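Local atomic coordinates of trehalose-6-phosphate phosphatase (Neosartorya fumigata, PDB entry 5DXL), a protein that belongs to the trehalose-phosphatase family of the HAD clan, in which a mixed-sheet core domain carries a smaller alpha/beta cap. Residues M161-V166 against V172-G177; M117-H122 against R156-M161. One frame throughout, in Å; residues are numbered along the deposited sequence.

Contact 1. Residues M161-V166 against V172-G177; sequences MLEETV and VEVMAG
Leu162, Glu163 and Val166, at the C-terminal end of helix 148-164 and just past it, pack on Val174 and Val172, which project from one face of strand 172-177. Val174 is the central partner. The CG2 methyl of Val174, anti to its own carbonyl carbon, reaches between two helix residues and touches Leu162 CB at 4.0 Å as well as the flank of Glu163. The Glu163 side chain can be followed outward. Glu163 CB leaves the helix beside the contact and stands 5.0 Å from Val174 CG2; CG, placed next to the backbone N (chi1 -73°), closes to 4.2 Å of that methyl and lies alongside it. From CG the chain runs on extended and takes Glu163 CD to 5.3 Å from Val174 CG2, and the carboxylate passes beyond the valine. There Glu163 OE2 is gripped twice: by a salt bridge to NE of Arg159, one turn earlier in the same helix, and by a water that donates to it at 2.6 Å. The same water donates a longer bond to Val174 O at 3.3 Å, linking the glutamate to the strand backbone. Nearer the turn, Val166 CG1 lies across Val172 CG2, 4.0 Å away, while Trp112 of helix 112-125 touches both valines. In the last turn of the helix two backbone bonds are weak, and Thr165 OG1 also donates to Met161 O at 2.7 Å, from above the carbonyl plane. Val183 of the adjoining strand continues the apolar surface under Leu162 and Val172. Apolar methyls inside and a solvated carboxylate at the margin make this a helix packed against one face of an antiparallel sheet at one of its edge strands, consistent with the two-layer alpha/beta cap of C2-type HAD proteins.

Contact 2. Residues M117-H122 against R156-M161; sequences MEVFQH and RECRKM
Val119 and Cys158 bring helices 112-125 and 148-164 to a CA-CA separation of 7.7 Å, the two segments running in roughly opposite senses with regular backbone bonds inside each. Between them the thiol of Cys158 does nearly all the touching. SG stands anti to the backbone N (chi1 -179°), which carries it straight across the interface into the angle formed by Val119 and Phe120. On one flank Cys158 SG meets Val119 CG1 at 3.7 Å. On the other it comes to the rim of the aromatic ring, where Cys158 SG lies 3.9 Å from Phe120 CE1 and 4.0 Å from Phe120 CD1. The approach is truly edge-on: Cys158 SG is 5.0 Å from the centroid of the Phe120 ring and 90° off its normal. Phe120 arrives by a detour, for its CB points away from helix 148-164 and the first torsion (chi1 -81°) swings the ring back so that one edge faces the sulfur. Trp141 meets the same ring at a shallow tilt, and Leu181 of strand 180-185 packs on Cys158. The chemistry is therefore apolar and dispersive, with a sulfur-aromatic element: in the ring plane, the electron-rich sulfur probably gains a little from the weakly positive C-H edge, without placing any formal charge in this buried seam.

Contacts 1 and 2 follow one another along helix 148-164 and share Met161; their centres are about 9 Å apart. Leu162 joins them: its CD1 lies 3.7 Å from Phe120 CE1 and its CD2 4.0 Å from Val119 CG1. Arg159 makes a second join, its NH1 lying 3.5 Å from Ala176 CB. Helix 148-164 is thus packed against its companion helix 112-125 and over the four-stranded antiparallel sheet. The centres of contacts 1 and 2 lie about 22 and 28 Å from the centre of the chain, within the cap rather than the mixed-sheet core.

Contact 1. Residues M161-V166 against V172-G177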
# COMPACT_ATOMS: atom_id res chain seq x y z
N MSE A 161 -2.90 10.96 -26.21
CA MSE A 161 -3.55 9.92 -26.99
C MSE A 161 -4.10 8.81 -26.10
O MSE A 161 -5.25 8.41 -26.23
CB MSE A 161 -2.59 9.35 -28.02
CG MSE A 161 -3.16 8.22 -28.83
SE MSE A 161 -2.15 7.99 -30.47
CE MSE A 161 -2.41 9.77 -31.18
N LEU A 162 -3.26 8.31 -25.19
CA LEU A 162 -3.67 7.24 -24.28
C LEU A 162 -4.82 7.66 -23.36
O LEU A 162 -5.73 6.87 -23.09
CB LEU A 162 -2.48 6.76 -23.45
CG LEU A 162 -1.43 6.03 -24.29
CD1 LEU A 162 -0.18 5.72 -23.49
CD2 LEU A 162 -2.01 4.77 -24.91
N GLU A 163 -4.77 8.89 -22.88
CA GLU A 163 -5.81 9.39 -21.97
C GLU A 163 -7.18 9.48 -22.65
O GLU A 163 -8.21 9.24 -22.03
CB GLU A 163 -5.43 10.76 -21.41
CG GLU A 163 -4.31 10.71 -20.37
CD GLU A 163 -3.75 12.09 -20.05
OE1 GLU A 163 -3.92 13.02 -20.87
OE2 GLU A 163 -3.14 12.24 -18.97
N GLU A 164 -7.17 9.81 -23.94
CA GLU A 164 -8.42 10.02 -24.67
C GLU A 164 -8.97 8.74 -25.27
O GLU A 164 -10.09 8.72 -25.79
CB GLU A 164 -8.20 11.06 -25.77
CG GLU A 164 -8.02 12.46 -25.23
CD GLU A 164 -7.54 13.44 -26.27
OE1 GLU A 164 -7.38 13.04 -27.45
OE2 GLU A 164 -7.32 14.62 -25.91
N THR A 165 -8.20 7.66 -25.21
CA THR A 165 -8.62 6.40 -25.81
C THR A 165 -8.61 5.28 -24.77
O THR A 165 -9.64 4.97 -24.17
CB THR A 165 -7.73 6.02 -27.01
OG1 THR A 165 -6.35 5.99 -26.61
CG2 THR A 165 -7.88 7.03 -28.14
N VAL A 166 -7.44 4.69 -24.57
CA VAL A 166 -7.28 3.55 -23.67
C VAL A 166 -7.85 3.79 -22.27
O VAL A 166 -8.57 2.94 -21.72
CB VAL A 166 -5.80 3.17 -23.56
CG1 VAL A 166 -5.62 2.00 -22.60
CG2 VAL A 166 -5.24 2.83 -24.93
N VAL A 172 -7.63 1.95 -16.25
CA VAL A 172 -6.19 2.11 -16.15
C VAL A 172 -5.86 3.58 -15.99
O VAL A 172 -6.68 4.45 -16.28
CB VAL A 172 -5.45 1.57 -17.40
CG1 VAL A 172 -5.67 0.07 -17.55
CG2 VAL A 172 -5.88 2.32 -18.67
N GLU A 173 -4.66 3.86 -15.51
CA GLU A 173 -4.23 5.24 -15.50
C GLU A 173 -2.89 5.38 -16.18
O GLU A 173 -2.11 4.43 -16.25
CB GLU A 173 -4.17 5.79 -14.08
CG GLU A 173 -3.23 5.08 -13.18
CD GLU A 173 -3.44 5.50 -11.74
OE1 GLU A 173 -4.28 6.40 -11.50
OE2 GLU A 173 -2.79 4.91 -10.85
N VAL A 174 -2.64 6.58 -16.69
CA VAL A 174 -1.40 6.91 -17.37
C VAL A 174 -0.55 7.78 -16.45
O VAL A 174 -1.01 8.83 -15.99
CB VAL A 174 -1.67 7.63 -18.71
CG1 VAL A 174 -0.41 7.70 -19.53
CG2 VAL A 174 -2.78 6.92 -19.49
N MSE A 175 0.67 7.33 -16.16
CA MSE A 175 1.57 8.02 -15.24
C MSE A 175 2.76 8.58 -16.02
O MSE A 175 3.22 7.96 -16.98
CB MSE A 175 2.10 7.08 -14.14
CG MSE A 175 1.09 6.13 -13.50
SE MSE A 175 -0.12 7.07 -12.31
CE MSE A 175 1.18 7.71 -10.98
N ALA A 176 3.27 9.74 -15.61
CA ALA A 176 4.50 10.26 -16.20
C ALA A 176 5.63 10.23 -15.18
O ALA A 176 5.56 10.89 -14.15
CB ALA A 176 4.29 11.67 -16.73
N GLY A 177 6.66 9.44 -15.47
CA GLY A 177 7.88 9.42 -14.67
C GLY A 177 8.85 10.41 -15.28
O GLY A 177 8.49 11.11 -16.22
O HOH W 1 -3.39 10.98 -16.70

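Contact 2. Residues M117-H122 against R156-M161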
# COMPACT_ATOMS: atom_id res chain seq x y z
N MSE A 117 0.60 -1.46 -26.15
CA MSE A 117 1.77 -1.96 -26.85
C MSE A 117 1.84 -1.42 -28.29
O MSE A 117 2.90 -1.00 -28.75
CB MSE A 117 1.79 -3.49 -26.88
CG MSE A 117 2.14 -4.14 -25.55
SE MSE A 117 3.89 -3.54 -24.87
CE MSE A 117 5.00 -4.25 -26.29
N GLU A 118 0.70 -1.42 -28.97
CA GLU A 118 0.63 -0.94 -30.34
C GLU A 118 1.04 0.53 -30.41
O GLU A 118 1.84 0.94 -31.26
CB GLU A 118 -0.77 -1.16 -30.91
CG GLU A 118 -0.88 -1.01 -32.40
CD GLU A 118 -2.21 -1.51 -32.93
OE1 GLU A 118 -2.90 -2.25 -32.20
OE2 GLU A 118 -2.56 -1.15 -34.08
N VAL A 119 0.49 1.33 -29.49
CA VAL A 119 0.79 2.75 -29.41
C VAL A 119 2.25 2.99 -29.02
O VAL A 119 2.96 3.77 -29.66
CB VAL A 119 -0.13 3.45 -28.40
CG1 VAL A 119 0.37 4.87 -28.10
CG2 VAL A 119 -1.56 3.48 -28.92
N PHE A 120 2.71 2.32 -27.97
CA PHE A 120 4.11 2.46 -27.57
C PHE A 120 5.07 2.02 -28.69
O PHE A 120 6.11 2.64 -28.89
CB PHE A 120 4.40 1.66 -26.28
CG PHE A 120 3.99 2.35 -25.00
CD1 PHE A 120 3.53 3.66 -24.97
CD2 PHE A 120 4.08 1.66 -23.79
CE1 PHE A 120 3.17 4.27 -23.77
CE2 PHE A 120 3.73 2.26 -22.58
CZ PHE A 120 3.27 3.56 -22.57
N GLN A 121 4.73 0.96 -29.42
CA GLN A 121 5.63 0.47 -30.46
C GLN A 121 5.75 1.51 -31.57
O GLN A 121 6.82 1.72 -32.15
CB GLN A 121 5.14 -0.86 -31.04
CG GLN A 121 6.03 -1.40 -32.15
CD GLN A 121 7.44 -1.72 -31.67
OE1 GLN A 121 7.65 -2.08 -30.51
NE2 GLN A 121 8.41 -1.60 -32.58
N HIS A 122 4.62 2.16 -31.84
CA HIS A 122 4.55 3.19 -32.86
C HIS A 122 5.48 4.34 -32.52
O HIS A 122 6.29 4.77 -33.36
CB HIS A 122 3.13 3.69 -33.00
CG HIS A 122 2.93 4.66 -34.11
ND1 HIS A 122 2.89 6.03 -33.91
CD2 HIS A 122 2.75 4.47 -35.44
CE1 HIS A 122 2.70 6.63 -35.07
NE2 HIS A 122 2.61 5.71 -36.01
N ARG A 156 4.40 13.79 -24.28
CA ARG A 156 3.17 14.56 -24.08
C ARG A 156 2.11 14.15 -25.10
O ARG A 156 0.95 14.00 -24.76
CB ARG A 156 3.43 16.07 -24.19
CG ARG A 156 4.22 16.64 -23.03
CD ARG A 156 4.22 18.16 -23.05
NE ARG A 156 4.87 18.71 -24.24
CZ ARG A 156 6.18 18.93 -24.34
NH1 ARG A 156 7.00 18.63 -23.33
NH2 ARG A 156 6.69 19.44 -25.46
N GLU A 157 2.53 13.96 -26.35
CA GLU A 157 1.58 13.60 -27.40
C GLU A 157 1.03 12.19 -27.19
O GLU A 157 -0.17 11.95 -27.34
CB GLU A 157 2.23 13.73 -28.78
CG GLU A 157 2.76 15.15 -29.04
CD GLU A 157 1.64 16.19 -29.06
OE1 GLU A 157 0.85 16.17 -30.02
OE2 GLU A 157 1.55 17.01 -28.11
N CYS A 158 1.92 11.28 -26.81
CA CYS A 158 1.52 9.90 -26.57
C CYS A 158 0.59 9.80 -25.36
O CYS A 158 -0.40 9.07 -25.38
CB CYS A 158 2.76 9.03 -26.37
SG CYS A 158 2.38 7.27 -26.11
N ARG A 159 0.91 10.55 -24.31
CA ARG A 159 0.08 10.58 -23.12
C ARG A 159 -1.32 11.07 -23.43
O ARG A 159 -2.30 10.46 -23.00
CB ARG A 159 0.71 11.45 -22.03
CG ARG A 159 -0.13 11.51 -20.77
CD ARG A 159 0.51 12.34 -19.67
NE ARG A 159 -0.29 12.22 -18.44
CZ ARG A 159 0.09 12.68 -17.25
NH1 ARG A 159 1.26 13.28 -17.11
NH2 ARG A 159 -0.70 12.52 -16.20
N LYS A 160 -1.43 12.16 -24.18
CA LYS A 160 -2.74 12.70 -24.53
C LYS A 160 -3.55 11.65 -25.28
O LYS A 160 -4.73 11.44 -25.00
CB LYS A 160 -2.60 13.98 -25.36
CG LYS A 160 -3.94 14.50 -25.87
CD LYS A 160 -3.78 15.78 -26.67
CE LYS A 160 -5.09 16.15 -27.35
NZ LYS A 160 -5.11 17.57 -27.81
N MSE A 161 -2.90 10.96 -26.21
CA MSE A 161 -3.55 9.92 -26.99
C MSE A 161 -4.10 8.81 -26.10
O MSE A 161 -5.25 8.41 -26.23
CB MSE A 161 -2.59 9.35 -28.02
CG MSE A 161 -3.16 8.22 -28.83
SE MSE A 161 -2.15 7.99 -30.47
CE MSE A 161 -2.41 9.77 -31.18